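Local coordinates for putative cell adhesion protein (Bacteroides fragilis, PDB 4H40) that is a putative cell adhesion protein of the fimbrillin-like family that probably serves as a subunit or adhesive component of a pilus, at residues 29-34 / 319-324; 41-46 / 148-153; 54-59 / 90-95; 182-187 / 284-289; 273-278 / 301-306. All coordinates share one frame; numbering follows the deposited sequence.

Interactions 1, 2 and 3 all use segments from the first part of the chain, and interaction 1 joins that part to the C-terminal strand 310-321. Interaction 1 spans all the others. Interaction 3 lies within the span of 2. Interactions 4 and 5 come after both, with alternating segments. They share two pairs of neighbouring strands, 177-190 with 296-305 and 266-275 with 278-287, consistent with a sandwich. Their centres are about 20 Å apart, and Thr187 O probably bonds to Ala301 N between them. Interactions 1 and 2 touch through Thr33 and Thr42, whereas interactions 2 and 5 are about 43 Å apart between centres. Interactions 1 and 4 also reach the second subunit. The all-beta fold thus combines surface loops with a sheet that runs on into that subunit.

Interaction 1. Residues 29-34 / 319-324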
# COMPACT_ATOMS: atom_id res chain seq x y z
N PRO B 29 5.66 -12.01 -4.71
CA PRO B 29 6.09 -12.53 -3.42
C PRO B 29 5.00 -13.31 -2.67
O PRO B 29 3.80 -13.25 -2.96
CB PRO B 29 6.48 -11.28 -2.64
CG PRO B 29 6.69 -10.25 -3.65
CD PRO B 29 5.74 -10.54 -4.74
N SER B 30 5.48 -14.11 -1.72
CA SER B 30 4.78 -14.99 -0.79
C SER B 30 5.87 -15.51 0.14
O SER B 30 6.99 -15.78 -0.34
CB SER B 30 4.02 -16.10 -1.52
OG SER B 30 4.87 -16.98 -2.23
N ALA B 31 5.58 -15.58 1.46
CA ALA B 31 6.50 -15.99 2.53
C ALA B 31 7.46 -17.14 2.14
O ALA B 31 7.04 -18.23 1.76
CB ALA B 31 5.73 -16.36 3.77
N GLN B 32 8.77 -16.82 2.23
CA GLN B 32 9.92 -17.65 1.86
C GLN B 32 10.07 -18.94 2.69
O GLN B 32 9.63 -18.99 3.85
CB GLN B 32 11.21 -16.83 2.00
CG GLN B 32 11.48 -15.85 0.87
CD GLN B 32 12.85 -15.20 0.95
OE1 GLN B 32 13.70 -15.56 1.78
NE2 GLN B 32 13.10 -14.24 0.07
N THR B 33 10.71 -19.96 2.09
CA THR B 33 11.05 -21.23 2.73
C THR B 33 12.35 -20.95 3.50
O THR B 33 13.42 -20.81 2.89
CB THR B 33 11.12 -22.38 1.69
OG1 THR B 33 9.84 -22.55 1.09
CG2 THR B 33 11.60 -23.71 2.30
N ARG B 34 12.23 -20.79 4.83
CA ARG B 34 13.34 -20.47 5.73
C ARG B 34 14.20 -21.72 6.05
O ARG B 34 14.96 -21.72 7.03
CB ARG B 34 12.78 -19.84 7.02
N TRP B 319 2.66 -7.88 1.45
CA TRP B 319 2.90 -9.07 2.30
C TRP B 319 3.94 -8.67 3.35
O TRP B 319 4.91 -8.02 2.98
CB TRP B 319 3.41 -10.31 1.45
CG TRP B 319 2.67 -10.53 0.14
CD1 TRP B 319 2.77 -9.76 -0.99
CD2 TRP B 319 1.66 -11.52 -0.15
NE1 TRP B 319 1.87 -10.19 -1.94
CE2 TRP B 319 1.17 -11.26 -1.45
CE3 TRP B 319 1.13 -12.61 0.57
CZ2 TRP B 319 0.16 -12.03 -2.05
CZ3 TRP B 319 0.11 -13.36 -0.01
CH2 TRP B 319 -0.37 -13.07 -1.30
N THR B 320 3.70 -8.98 4.65
CA THR B 320 4.69 -8.74 5.71
C THR B 320 4.72 -9.91 6.66
O THR B 320 3.67 -10.40 7.07
CB THR B 320 4.52 -7.44 6.52
OG1 THR B 320 3.24 -7.38 7.17
CG2 THR B 320 4.91 -6.19 5.75
N GLU B 321 5.94 -10.30 7.06
CA GLU B 321 6.23 -11.42 7.95
C GLU B 321 6.08 -11.04 9.40
O GLU B 321 6.04 -9.86 9.73
CB GLU B 321 7.64 -11.98 7.69
CG GLU B 321 7.74 -12.77 6.39
CD GLU B 321 8.99 -13.61 6.16
OE1 GLU B 321 9.67 -13.96 7.16
OE2 GLU B 321 9.26 -13.94 4.99
N ASN B 322 5.98 -12.05 10.27
CA ASN B 322 5.88 -11.84 11.70
C ASN B 322 7.19 -11.26 12.18
O ASN B 322 8.27 -11.67 11.74
CB ASN B 322 5.55 -13.16 12.40
CG ASN B 322 5.51 -13.11 13.91
OD1 ASN B 322 5.23 -12.09 14.52
ND2 ASN B 322 5.73 -14.25 14.53
N VAL B 323 7.09 -10.23 13.01
CA VAL B 323 8.23 -9.51 13.56
C VAL B 323 8.66 -10.17 14.89
O VAL B 323 9.86 -10.20 15.17
CB VAL B 323 7.87 -8.00 13.67
CG1 VAL B 323 8.46 -7.33 14.91
CG2 VAL B 323 8.27 -7.27 12.41
N VAL B 324 7.70 -10.73 15.66
CA VAL B 324 7.92 -11.43 16.94
C VAL B 324 8.78 -12.69 16.69
O VAL B 324 10.00 -12.64 16.79
CB VAL B 324 6.57 -11.77 17.62
CG1 VAL B 324 6.76 -12.67 18.84
CG2 VAL B 324 5.85 -10.51 18.04
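Pro29 lays its carbonyl oxygen over one face of the Trp319 indole. The indole belongs to the last strand, 310-321, of this fimbrillin-like beta fold. Residues 319-321 also form an antiparallel ladder with a strand of the second subunit, so the contact lies where a sheet runs on between chains.

The Trp319 side chain can be followed outward. CB starts toward the loop 29-34. CG stands anti to the carbonyl carbon (chi1 -43°), and this turns the ring under Pro29. CD1 is the atom nearest the pyrrolidine, 4.3 Å from Pro29 CB. Next to it, NE1 lies 3.8 Å from Pro29 O. CE2 comes nearest, at 3.6 Å from the same oxygen. CD2 and CZ2 are each 3.9 Å from Pro29 O. The oxygen therefore sits above the indole, displaced toward its rim. This is contact with a ring face, not a bond to the indole N-H.

Further along, Glu321 reaches back to the loop with an extended chain. Its OE2 comes 4.0 Å from Gln32 N, too long for a hydrogen bond. The same oxygen is in plain contact with Ala31 CA at 4.2 Å, so the carboxylate only borders the loop. Ala31 also packs on Ser306 of the second subunit.

Beyond the strand the chain makes an Asx turn. Asn322 OD1 accepts from Gln281 N of the second subunit. It also accepts from Val324 N at 3.0 Å, with that donor 65° out of the carbonyl plane.

Interaction 2. Residues 41-46 / 148-153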
# COMPACT_ATOMS: atom_id res chain seq x y z
N GLU B 41 12.14 -27.12 -2.39
CA GLU B 41 10.70 -26.96 -2.23
C GLU B 41 10.10 -25.69 -2.86
O GLU B 41 8.91 -25.69 -3.18
CB GLU B 41 10.33 -26.99 -0.74
CG GLU B 41 10.49 -28.36 -0.10
CD GLU B 41 9.55 -29.44 -0.62
OE1 GLU B 41 8.31 -29.27 -0.48
OE2 GLU B 41 10.06 -30.45 -1.15
N THR B 42 10.87 -24.60 -2.99
CA THR B 42 10.38 -23.33 -3.51
C THR B 42 9.89 -23.45 -4.96
O THR B 42 8.82 -22.90 -5.30
CB THR B 42 11.47 -22.26 -3.34
OG1 THR B 42 11.57 -21.94 -1.96
CG2 THR B 42 11.21 -20.99 -4.13
N LEU B 43 10.63 -24.18 -5.80
CA LEU B 43 10.33 -24.31 -7.22
C LEU B 43 9.65 -25.61 -7.63
O LEU B 43 9.38 -25.79 -8.82
CB LEU B 43 11.64 -24.17 -8.03
CG LEU B 43 12.51 -22.95 -7.80
CD1 LEU B 43 13.70 -23.00 -8.70
CD2 LEU B 43 11.73 -21.66 -7.98
N LYS B 44 9.37 -26.52 -6.68
CA LYS B 44 8.79 -27.83 -7.02
C LYS B 44 7.52 -27.70 -7.89
O LYS B 44 7.48 -28.35 -8.95
CB LYS B 44 8.56 -28.76 -5.79
CG LYS B 44 7.62 -28.26 -4.69
CD LYS B 44 7.19 -29.40 -3.76
CE LYS B 44 6.00 -29.03 -2.90
NZ LYS B 44 5.51 -30.20 -2.13
N ASP B 45 6.56 -26.83 -7.53
CA ASP B 45 5.32 -26.65 -8.30
C ASP B 45 5.35 -25.44 -9.24
O ASP B 45 4.29 -24.95 -9.65
CB ASP B 45 4.12 -26.53 -7.36
CG ASP B 45 3.96 -27.68 -6.40
OD1 ASP B 45 4.35 -28.82 -6.76
OD2 ASP B 45 3.41 -27.46 -5.30
N ARG B 46 6.54 -24.94 -9.56
CA ARG B 46 6.69 -23.80 -10.44
C ARG B 46 6.81 -24.25 -11.88
O ARG B 46 7.58 -25.19 -12.15
CB ARG B 46 7.88 -22.94 -10.03
CG ARG B 46 7.63 -22.11 -8.77
CD ARG B 46 7.10 -20.72 -9.05
NE ARG B 46 7.96 -19.95 -9.94
CZ ARG B 46 8.95 -19.17 -9.51
NH1 ARG B 46 9.23 -19.09 -8.22
NH2 ARG B 46 9.68 -18.49 -10.38
N THR B 148 17.69 -26.24 -5.77
CA THR B 148 18.26 -27.47 -6.32
C THR B 148 18.02 -27.59 -7.82
O THR B 148 18.91 -28.04 -8.56
CB THR B 148 17.74 -28.71 -5.56
OG1 THR B 148 16.32 -28.80 -5.70
CG2 THR B 148 18.10 -28.70 -4.09
N GLN B 149 16.83 -27.17 -8.27
CA GLN B 149 16.38 -27.26 -9.66
C GLN B 149 17.29 -26.47 -10.63
O GLN B 149 17.53 -26.92 -11.76
CB GLN B 149 14.92 -26.77 -9.77
CG GLN B 149 13.88 -27.70 -9.11
CD GLN B 149 13.63 -27.44 -7.64
OE1 GLN B 149 14.14 -26.50 -7.01
NE2 GLN B 149 12.78 -28.27 -7.05
N THR B 150 17.81 -25.31 -10.15
CA THR B 150 18.60 -24.32 -10.88
C THR B 150 20.10 -24.33 -10.50
O THR B 150 20.90 -23.63 -11.14
CB THR B 150 18.01 -22.92 -10.66
OG1 THR B 150 18.12 -22.55 -9.28
CG2 THR B 150 16.57 -22.83 -11.09
N ALA B 151 20.48 -25.14 -9.49
CA ALA B 151 21.86 -25.27 -9.01
C ALA B 151 22.78 -25.78 -10.10
O ALA B 151 22.34 -26.52 -10.99
CB ALA B 151 21.92 -26.20 -7.81
N MSE B 152 24.05 -25.35 -10.02
CA MSE B 152 25.14 -25.69 -10.93
C MSE B 152 25.36 -27.20 -10.98
O MSE B 152 25.33 -27.87 -9.94
CB MSE B 152 26.42 -24.96 -10.51
CG MSE B 152 27.65 -25.36 -11.30
SE MSE B 152 29.26 -24.45 -10.73
CE MSE B 152 29.37 -25.11 -8.91
N THR B 153 25.60 -27.72 -12.19
CA THR B 153 25.84 -29.14 -12.40
C THR B 153 27.19 -29.37 -13.04
O THR B 153 27.81 -28.47 -13.60
CB THR B 153 24.72 -29.77 -13.25
OG1 THR B 153 24.44 -28.95 -14.39
CG2 THR B 153 23.46 -30.00 -12.46
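The flat carboxamide of Gln149 carries Leu43 on one face. Leu43 CB lies over that face, 3.8 Å from Gln149 CD and 3.6 Å from Gln149 OE1. The oxygen also lies 3.9 Å from Leu43 CD1. Across the plane, Thr148 OG1 approaches from the other face and donates a weak hydrogen bond to Gln149 OE1, at 3.4 Å. Lys44 N lies over the same face as Leu43, 3.9 Å from Gln149 NE2, too far for a bond. Gln149 NE2 instead bonds to Gly40 O, just before the loop segment.

A bend at chi2 (87°) brings the amide round to this place. The Leu43 and Gln149 side chains run past each other in opposite directions. Leu43 CD1 then meets the methyl CG2 of Thr150 at 3.7 Å, the two side chains crossing at about a right angle. The hydroxyl of Thr150 is held by Asp144 O.

Leu43 opens a type I turn that ends at Arg46, closed by Arg46 N to Leu43 O. The two segments are loops of this fimbrillin-like fold, joined mainly by the leucine and the glutamine. Tyr24 of strand 23-24 touches Leu43, Gln149 and Thr150. Ile178 of strand 177-190 packs on Leu43 and Thr150, so the loops rest against those two strands.

Interaction 3. Residues 54-59 / 90-95; sequences GSTIRL and YPCEVD
Thr56 of strand 56-62 faces Val94 and Cys92 of strand 88-94, the first and third strands of an antiparallel meander, 56-62, 74-79, 88-94 and 100-102. The methyl CG2 of Thr56 lies 4.1 Å from Val94 CG1. The same methyl stands 4.4 Å from Cys92 SG. Thr56 and Val94 pass each other in opposite directions. With chi1 at 61°, the threonine turns its methyl to this contact, while OG1 goes to Gly98 O and Ala123 N.

Strand 74-79 of the meander pairs with both partners. The axes of 56-59 and 90-94 nevertheless cross at -91°, 8.9 Å apart at closest. Such a right-angle crossing is consistent with a strongly curled sheet, in which side chains of next-but-one strands can meet. Ala75 of strand 74-79 packs on Val94, and Val100 of strand 100-102 touches Thr56 and Cys92.

Arg58 meets the other methyl of Val94, CG2, through its end. Its chain leaves extended and bends at chi3 (-54°), which brings NH2 obliquely to 3.9 Å from Val94 CG2. The guanidinium is gripped at three nitrogens: NE by Lys124 O, NH1 by Ser73 OG and NH2 by Ala123 O.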
# COMPACT_ATOMS: atom_id res chain seq x y z
N GLY B 54 15.19 -15.53 -29.72
CA GLY B 54 16.08 -14.41 -29.99
C GLY B 54 16.99 -14.02 -28.85
O GLY B 54 17.90 -13.20 -29.02
N SER B 55 16.75 -14.58 -27.65
CA SER B 55 17.58 -14.34 -26.48
C SER B 55 18.88 -15.11 -26.61
O SER B 55 18.99 -16.01 -27.45
CB SER B 55 16.85 -14.73 -25.19
OG SER B 55 16.71 -16.13 -25.05
N THR B 56 19.90 -14.71 -25.84
CA THR B 56 21.20 -15.37 -25.90
C THR B 56 21.52 -15.97 -24.55
O THR B 56 21.05 -15.46 -23.52
CB THR B 56 22.33 -14.42 -26.35
OG1 THR B 56 22.46 -13.34 -25.41
CG2 THR B 56 22.14 -13.90 -27.76
N ILE B 57 22.30 -17.06 -24.55
CA ILE B 57 22.78 -17.70 -23.33
C ILE B 57 24.28 -17.81 -23.44
O ILE B 57 24.79 -18.05 -24.53
CB ILE B 57 22.10 -19.06 -22.97
CG1 ILE B 57 22.48 -20.20 -23.89
CG2 ILE B 57 20.58 -18.98 -22.82
CD1 ILE B 57 23.29 -21.22 -23.19
N ARG B 58 24.99 -17.63 -22.33
CA ARG B 58 26.44 -17.85 -22.22
C ARG B 58 26.71 -19.11 -21.41
O ARG B 58 26.23 -19.24 -20.28
CB ARG B 58 27.19 -16.66 -21.58
CG ARG B 58 28.65 -17.02 -21.23
CD ARG B 58 29.51 -15.84 -20.82
NE ARG B 58 29.49 -14.78 -21.82
CZ ARG B 58 30.31 -14.69 -22.86
NH1 ARG B 58 31.27 -15.59 -23.04
NH2 ARG B 58 30.19 -13.69 -23.72
N LEU B 59 27.50 -19.99 -21.96
CA LEU B 59 27.91 -21.20 -21.28
C LEU B 59 29.29 -20.91 -20.68
O LEU B 59 30.20 -20.60 -21.44
CB LEU B 59 27.92 -22.35 -22.30
CG LEU B 59 27.99 -23.79 -21.80
CD1 LEU B 59 26.72 -24.20 -21.11
CD2 LEU B 59 28.19 -24.71 -22.96
N TYR B 90 21.90 -22.12 -31.08
CA TYR B 90 22.83 -21.94 -32.19
C TYR B 90 24.06 -21.15 -31.79
O TYR B 90 23.93 -20.01 -31.35
CB TYR B 90 22.13 -21.22 -33.36
CG TYR B 90 20.94 -21.97 -33.90
CD1 TYR B 90 19.67 -21.76 -33.38
CD2 TYR B 90 21.07 -22.87 -34.96
CE1 TYR B 90 18.56 -22.46 -33.87
CE2 TYR B 90 19.98 -23.58 -35.46
CZ TYR B 90 18.72 -23.36 -34.92
OH TYR B 90 17.64 -24.04 -35.43
N PRO B 91 25.27 -21.70 -31.99
CA PRO B 91 26.49 -20.95 -31.64
C PRO B 91 26.49 -19.57 -32.31
O PRO B 91 26.12 -19.44 -33.48
CB PRO B 91 27.62 -21.84 -32.17
CG PRO B 91 27.06 -23.20 -32.18
CD PRO B 91 25.60 -23.04 -32.52
N CYS B 92 26.84 -18.54 -31.55
CA CYS B 92 26.87 -17.18 -32.06
C CYS B 92 28.02 -16.39 -31.43
O CYS B 92 28.73 -16.91 -30.56
CB CYS B 92 25.52 -16.49 -31.85
SG CYS B 92 25.10 -16.15 -30.12
N GLU B 93 28.22 -15.16 -31.91
CA GLU B 93 29.22 -14.23 -31.40
C GLU B 93 28.48 -13.03 -30.86
O GLU B 93 27.55 -12.54 -31.52
CB GLU B 93 30.24 -13.85 -32.48
CG GLU B 93 31.19 -14.98 -32.86
CD GLU B 93 32.09 -15.53 -31.76
OE1 GLU B 93 32.56 -14.74 -30.91
OE2 GLU B 93 32.34 -16.75 -31.77
N VAL B 94 28.81 -12.62 -29.63
CA VAL B 94 28.09 -11.52 -28.99
C VAL B 94 29.03 -10.41 -28.52
O VAL B 94 30.26 -10.61 -28.42
CB VAL B 94 27.19 -12.00 -27.81
CG1 VAL B 94 26.01 -12.83 -28.31
CG2 VAL B 94 27.99 -12.74 -26.74
N ASP B 95 28.44 -9.24 -28.21
CA ASP B 95 29.13 -8.10 -27.61
C ASP B 95 29.16 -8.34 -26.08
O ASP B 95 28.61 -9.34 -25.60
CB ASP B 95 28.45 -6.76 -28.01
CG ASP B 95 27.03 -6.48 -27.49
OD1 ASP B 95 26.51 -7.30 -26.70
OD2 ASP B 95 26.45 -5.44 -27.87

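Interaction 4. Residues 182-187 / 284-289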
# COMPACT_ATOMS: atom_id res chain seq x y z
N ALA B 182 15.05 -8.29 -9.27
CA ALA B 182 13.65 -8.09 -9.00
C ALA B 182 13.05 -7.47 -10.25
O ALA B 182 13.78 -7.02 -11.14
CB ALA B 182 13.49 -7.17 -7.80
N ARG B 183 11.73 -7.45 -10.33
CA ARG B 183 11.00 -6.86 -11.43
C ARG B 183 9.90 -5.98 -10.89
O ARG B 183 9.21 -6.36 -9.95
CB ARG B 183 10.42 -7.96 -12.32
CG ARG B 183 9.63 -7.41 -13.50
CD ARG B 183 9.11 -8.51 -14.38
NE ARG B 183 7.88 -8.12 -15.02
CZ ARG B 183 7.69 -8.10 -16.34
NH1 ARG B 183 8.67 -8.48 -17.15
NH2 ARG B 183 6.52 -7.73 -16.84
N MSE B 184 9.73 -4.80 -11.48
CA MSE B 184 8.65 -3.88 -11.14
C MSE B 184 7.80 -3.70 -12.38
O MSE B 184 8.35 -3.61 -13.49
CB MSE B 184 9.14 -2.55 -10.58
CG MSE B 184 9.80 -2.70 -9.22
SE MSE B 184 10.24 -1.04 -8.31
CE MSE B 184 8.58 -0.80 -7.36
N GLN B 185 6.48 -3.76 -12.23
CA GLN B 185 5.57 -3.56 -13.33
C GLN B 185 4.47 -2.59 -12.93
O GLN B 185 3.94 -2.69 -11.84
CB GLN B 185 5.00 -4.88 -13.78
CG GLN B 185 4.20 -4.73 -15.03
CD GLN B 185 3.55 -6.00 -15.40
OE1 GLN B 185 4.11 -6.79 -16.14
NE2 GLN B 185 2.36 -6.20 -14.90
N PHE B 186 4.14 -1.66 -13.82
CA PHE B 186 3.10 -0.66 -13.67
C PHE B 186 2.14 -0.78 -14.87
O PHE B 186 2.57 -0.71 -16.03
CB PHE B 186 3.71 0.76 -13.56
CG PHE B 186 4.82 0.84 -12.52
CD1 PHE B 186 4.54 1.07 -11.18
CD2 PHE B 186 6.14 0.64 -12.88
CE1 PHE B 186 5.55 1.07 -10.23
CE2 PHE B 186 7.15 0.64 -11.92
CZ PHE B 186 6.85 0.84 -10.60
N THR B 187 0.86 -1.06 -14.56
CA THR B 187 -0.23 -1.05 -15.50
C THR B 187 -0.97 0.24 -15.21
O THR B 187 -1.39 0.45 -14.06
CB THR B 187 -1.10 -2.31 -15.39
OG1 THR B 187 -0.30 -3.48 -15.61
CG2 THR B 187 -2.26 -2.30 -16.36
N MSE B 284 4.38 8.35 -6.76
CA MSE B 284 4.05 7.32 -5.80
C MSE B 284 5.24 7.22 -4.82
O MSE B 284 6.33 6.88 -5.27
CB MSE B 284 3.80 5.96 -6.48
CG MSE B 284 2.54 5.86 -7.31
SE MSE B 284 2.60 4.22 -8.47
CE MSE B 284 3.34 3.01 -7.25
N LEU B 285 5.06 7.55 -3.51
CA LEU B 285 6.14 7.36 -2.56
C LEU B 285 5.87 6.05 -1.86
O LEU B 285 4.79 5.90 -1.29
CB LEU B 285 6.29 8.52 -1.59
CG LEU B 285 7.18 9.66 -2.10
CD1 LEU B 285 6.82 10.97 -1.42
CD2 LEU B 285 8.66 9.38 -1.88
N LEU B 286 6.77 5.08 -2.01
CA LEU B 286 6.63 3.72 -1.49
C LEU B 286 7.66 3.43 -0.41
O LEU B 286 8.87 3.37 -0.63
CB LEU B 286 6.73 2.69 -2.62
CG LEU B 286 5.91 3.00 -3.90
CD1 LEU B 286 6.28 2.04 -5.06
CD2 LEU B 286 4.42 3.04 -3.61
N THR B 287 7.14 3.29 0.80
CA THR B 287 7.95 3.01 1.97
C THR B 287 7.74 1.52 2.34
O THR B 287 6.74 0.93 1.93
CB THR B 287 7.55 4.03 3.05
OG1 THR B 287 8.46 3.99 4.17
CG2 THR B 287 6.11 3.87 3.49
N GLY B 288 8.71 0.95 3.06
CA GLY B 288 8.69 -0.44 3.53
C GLY B 288 8.72 -1.50 2.45
O GLY B 288 7.79 -2.31 2.36
N LEU B 289 9.78 -1.49 1.62
CA LEU B 289 9.90 -2.43 0.50
C LEU B 289 11.16 -3.33 0.59
O LEU B 289 12.24 -2.82 0.86
CB LEU B 289 9.90 -1.64 -0.82
CG LEU B 289 8.55 -1.44 -1.54
CD1 LEU B 289 8.69 -0.54 -2.75
CD2 LEU B 289 7.95 -2.77 -2.01
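The strand that brings Met184 and Phe186 against Met284 and Leu286 carries a side-chain bond beside them. Arg183 NH2 donates to Gln185 OE1 at 2.7 Å, with an N-H...O angle of 145°. The amide oxygen lies within 2° of the guanidinium plane. These two residues are spaced by one, so both side chains leave the strand on the same side. Met184 and Phe186 leave on the other side, toward the segment 284-289.

The contact on that side is between apolar side chains. Both methionines are selenomethionines, and both touch through their terminal methyl. Met284 CE sits at the edge of the Phe186 ring, near its plane, 4.2 Å from CE1. The methionine chain is bent at chi3 (41°), which swings CE to that edge. Phe186 and Met284 slide past each other in opposite directions. One step along, Met184 CE meets Leu286 CD1 at 4.3 Å.

The nearest alpha carbons, of Phe186 and Met284, are 11.2 Å apart. Such a gap is bridged by side chains, consistent with two layers of a beta-sandwich. Strand 177-190 lies between 251-257 and 296-305. Strand 278-287 lies beside 266-275 and is the outermost of its sheet within this chain. Tyr299 of strand 296-305 packs on Met284 and Leu286, and Val269 of strand 266-275 touches Phe186 and Leu286. On the outer side of strand 278-287, Leu285 and Thr287 pack on Ser264 and Ser266 of the second subunit.

Interaction 5. Residues 273-278 / 301-306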
# COMPACT_ATOMS: atom_id res chain seq x y z
N LEU B 273 3.17 11.24 -17.89
CA LEU B 273 2.20 10.78 -18.88
C LEU B 273 1.54 11.94 -19.60
O LEU B 273 1.44 13.04 -19.05
CB LEU B 273 1.11 9.91 -18.21
CG LEU B 273 1.55 8.78 -17.27
CD1 LEU B 273 0.40 8.25 -16.44
CD2 LEU B 273 2.22 7.65 -18.03
N LYS B 274 1.08 11.67 -20.82
CA LYS B 274 0.34 12.62 -21.64
C LYS B 274 -1.12 12.21 -21.58
O LYS B 274 -1.52 11.29 -22.27
CB LYS B 274 0.89 12.65 -23.07
CG LYS B 274 0.51 13.87 -23.87
CD LYS B 274 1.17 13.81 -25.22
CE LYS B 274 1.15 15.14 -25.92
NZ LYS B 274 1.65 15.01 -27.32
N VAL B 275 -1.88 12.84 -20.70
CA VAL B 275 -3.31 12.56 -20.50
C VAL B 275 -4.12 13.57 -21.32
O VAL B 275 -3.96 14.77 -21.15
CB VAL B 275 -3.71 12.57 -19.00
CG1 VAL B 275 -5.16 12.16 -18.81
CG2 VAL B 275 -2.79 11.66 -18.19
N ASN B 276 -4.97 13.07 -22.23
CA ASN B 276 -5.81 13.86 -23.12
C ASN B 276 -5.03 15.01 -23.79
O ASN B 276 -5.55 16.12 -23.92
CB ASN B 276 -7.04 14.38 -22.39
CG ASN B 276 -7.99 13.31 -21.93
OD1 ASN B 276 -8.01 12.19 -22.46
ND2 ASN B 276 -8.81 13.63 -20.94
N GLY B 277 -3.80 14.72 -24.22
CA GLY B 277 -2.91 15.65 -24.91
C GLY B 277 -2.10 16.59 -24.03
O GLY B 277 -1.24 17.30 -24.55
N ASN B 278 -2.37 16.62 -22.72
CA ASN B 278 -1.63 17.51 -21.81
C ASN B 278 -0.61 16.72 -20.98
O ASN B 278 -0.94 15.65 -20.44
CB ASN B 278 -2.57 18.28 -20.88
CG ASN B 278 -3.89 18.70 -21.48
OD1 ASN B 278 -4.96 18.21 -21.08
ND2 ASN B 278 -3.86 19.63 -22.45
N ALA B 301 -2.40 1.21 -11.64
CA ALA B 301 -2.76 2.59 -11.40
C ALA B 301 -3.88 3.03 -12.39
O ALA B 301 -3.92 2.52 -13.51
CB ALA B 301 -1.52 3.48 -11.52
N THR B 302 -4.79 3.94 -11.98
CA THR B 302 -5.84 4.44 -12.86
C THR B 302 -5.78 5.94 -12.90
O THR B 302 -5.77 6.57 -11.85
CB THR B 302 -7.21 3.95 -12.40
OG1 THR B 302 -7.21 2.53 -12.35
CG2 THR B 302 -8.33 4.42 -13.29
N VAL B 303 -5.76 6.53 -14.10
CA VAL B 303 -5.80 7.98 -14.28
C VAL B 303 -7.27 8.38 -14.43
O VAL B 303 -7.95 7.88 -15.32
CB VAL B 303 -4.92 8.46 -15.46
CG1 VAL B 303 -4.91 9.99 -15.55
CG2 VAL B 303 -3.51 7.96 -15.32
N LYS B 304 -7.77 9.23 -13.53
CA LYS B 304 -9.16 9.69 -13.49
C LYS B 304 -9.26 11.20 -13.59
O LYS B 304 -8.33 11.88 -13.18
CB LYS B 304 -9.80 9.28 -12.14
CG LYS B 304 -10.33 7.86 -12.08
CD LYS B 304 -10.77 7.48 -10.68
CE LYS B 304 -10.99 5.98 -10.56
NZ LYS B 304 -11.11 5.53 -9.15
N ILE B 305 -10.40 11.72 -14.07
CA ILE B 305 -10.76 13.14 -14.04
C ILE B 305 -11.88 13.28 -12.99
O ILE B 305 -12.97 12.72 -13.21
CB ILE B 305 -11.17 13.77 -15.41
CG1 ILE B 305 -10.25 13.35 -16.60
CG2 ILE B 305 -11.37 15.29 -15.30
CD1 ILE B 305 -8.83 13.85 -16.63
N SER B 306 -11.61 13.97 -11.86
CA SER B 306 -12.59 14.16 -10.78
C SER B 306 -13.57 15.30 -11.10
O SER B 306 -14.80 15.12 -10.97
CB SER B 306 -11.91 14.40 -9.45
OG SER B 306 -11.57 13.16 -8.87
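Val275 and Val303 reach toward each other tip to tip. Both valines place CG1 anti to the backbone N, with chi1 at -175° and -176°. In Val275 this turns both methyls to the partner: CG2 lies 3.8 Å and CG1 3.9 Å from Val303 CG1. The second methyl of the other valine is used as well. Val303 CG2 meets Leu273 CD1 at 4.1 Å, and there the two side chains slide past each other in opposite directions. Leu273 holds CG anti to the carbonyl carbon, beside the backbone N, and its extended chain carries CD1 out to that methyl. One valine thus touches two residues of the facing strand, a different methyl for each.

The contact joins two sheets that face each other, consistent with a beta-sandwich. Strand 266-275 belongs to the four-strand antiparallel sheet, and 296-305 to the other. The end-to-end directions of 273-276 and 303-305 differ by 37°. Val188 packs on Leu273 and Val303, and Tyr282 on both valines.

A type I' turn from Val275 to Asn278 links strands 266-275 and 278-287 as a beta-hairpin. Asn276 takes positive backbone angles in it. Its amide is held outside the turn, OD1 by His195 N and Thr196 N and ND2 by Gly193 O. Ile305 CD1 rests 4.3 Å from Asn276 ND2.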